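Local coordinates for Thiol:disulfide interchange protein DsbA (Neisseria meningitidis MC58, PDB 3HZ8) that probably acts as a periplasmic thiol-disulfide oxidoreductase of the DsbA subfamily, introducing disulfide bonds through a redox-active cysteine pair set in a thioredoxin fold, at residues A121-G124 / K125-L128. The protein carries 1 engineered substitution. Residues are numbered along the deposited sequence; the frame is centred on the assembly and turned at random.
Sequences AFDG and KKVL
Val127 N donates to Asp123 O at 3.1 Å and Leu128 N to Gly124 O at 2.8 Å, the first i to i+4 bonds of helix 124-132; an inverse gamma turn centred on Asp123 leads into the helix. Asp123 is the N-cap: with CG anti to the backbone N (chi1 -161°), its carboxylate folds back over the first turn, and OD1 accepts from Lys126 N at 3.1 Å, the N-H coming from above the carboxylate plane. A water gives OD1 a further partner and also accepts from Lys125 N and, at 2.9 Å, from Lys125 NZ, whose chain bends back at chi3 and chi4. OD2 lies against the aliphatic start of Lys126, 3.2 Å from its CG, while Lys126 NZ stays 4.3 Å from OD2, too far for a salt bridge. The carboxylate's charge probably also suits the helix dipole. On the buried side, Val127 CG2 abuts the rim of the Phe122 ring, roughly level with it, 3.9 Å from CE2. The cap ends the loop after helix 109-118, in the helical part of the DsbA fold: Phe122 packs on Trp115 of that helix and Ala91 of helix 88-101, Val127 on Leu116 of helix 109-118 and on Ala79 and Ala83 of helix 71-83.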
loop_
_atom_site.group_PDB
_atom_site.type_symbol
_atom_site.label_atom_id
_atom_site.label_comp_id
_atom_site.label_asym_id
_atom_site.label_seq_id
_atom_site.Cartn_x
_atom_site.Cartn_y
_atom_site.Cartn_z
ATOM N N ALA A 121 13.130 16.454 2.500
ATOM C CA ALA A 121 13.764 15.113 2.469
ATOM C C ALA A 121 13.163 14.299 1.340
ATOM O O ALA A 121 13.828 13.430 0.761
ATOM C CB ALA A 121 13.599 14.394 3.771
ATOM N N PHE A 122 11.884 14.570 1.082
ATOM C CA PHE A 122 11.242 14.289 -0.182
ATOM C C PHE A 122 10.667 15.617 -0.683
ATOM O O PHE A 122 10.613 16.592 0.083
ATOM C CB PHE A 122 10.155 13.211 -0.020
ATOM C CG PHE A 122 8.968 13.644 0.818
ATOM C CD1 PHE A 122 9.013 13.589 2.200
ATOM C CD2 PHE A 122 7.799 14.081 0.208
ATOM C CE1 PHE A 122 7.917 13.977 2.983
ATOM C CE2 PHE A 122 6.690 14.460 0.970
ATOM C CZ PHE A 122 6.756 14.417 2.363
ATOM N N ASP A 123 10.246 15.655 -1.944
ATOM C CA ASP A 123 9.754 16.883 -2.580
ATOM C C ASP A 123 8.356 17.246 -2.074
ATOM O O ASP A 123 7.354 17.006 -2.758
ATOM C CB ASP A 123 9.777 16.739 -4.111
ATOM C CG ASP A 123 9.730 18.081 -4.849
ATOM O OD1 ASP A 123 9.137 19.071 -4.347
ATOM O OD2 ASP A 123 10.276 18.134 -5.974
ATOM N N GLY A 124 8.306 17.832 -0.878
ATOM C CA GLY A 124 7.029 18.247 -0.276
ATOM C C GLY A 124 6.165 19.161 -1.139
ATOM O O GLY A 124 4.938 19.014 -1.180
ATOM N N LYS A 125 6.793 20.114 -1.832
ATOM C CA LYS A 125 6.036 21.009 -2.714
ATOM C C LYS A 125 5.376 20.285 -3.886
ATOM O O LYS A 125 4.250 20.621 -4.255
ATOM C CB LYS A 125 6.900 22.184 -3.209
ATOM C CG LYS A 125 7.413 23.084 -2.082
ATOM C CD LYS A 125 8.194 24.304 -2.591
ATOM C CE LYS A 125 9.480 23.930 -3.322
ATOM N NZ LYS A 125 10.535 23.427 -2.395
ATOM N N LYS A 126 6.065 19.289 -4.458
ATOM C CA LYS A 126 5.483 18.501 -5.556
ATOM C C LYS A 126 4.337 17.619 -5.072
ATOM O O LYS A 126 3.331 17.480 -5.768
ATOM C CB LYS A 126 6.536 17.671 -6.306
ATOM C CG LYS A 126 7.420 18.486 -7.277
ATOM C CD LYS A 126 6.612 19.230 -8.337
ATOM C CE LYS A 126 7.492 19.688 -9.519
ATOM N NZ LYS A 126 8.669 20.530 -9.115
ATOM N N VAL A 127 4.492 17.045 -3.879
ATOM C CA VAL A 127 3.422 16.247 -3.270
ATOM C C VAL A 127 2.217 17.143 -2.929
ATOM O O VAL A 127 1.069 16.772 -3.161
ATOM C CB VAL A 127 3.920 15.437 -2.060
ATOM C CG1 VAL A 127 2.755 14.721 -1.372
ATOM C CG2 VAL A 127 4.973 14.406 -2.517
ATOM N N LEU A 128 2.490 18.348 -2.426
ATOM C CA LEU A 128 1.419 19.331 -2.243
ATOM C C LEU A 128 0.662 19.629 -3.552
ATOM O O LEU A 128 -0.563 19.622 -3.575
ATOM C CB LEU A 128 1.974 20.623 -1.632
ATOM C CG LEU A 128 0.936 21.730 -1.415
ATOM C CD1 LEU A 128 -0.276 21.262 -0.599
ATOM C CD2 LEU A 128 1.588 22.982 -0.797
HETATM O O HOH W 1 9.689 20.738 -1.764
#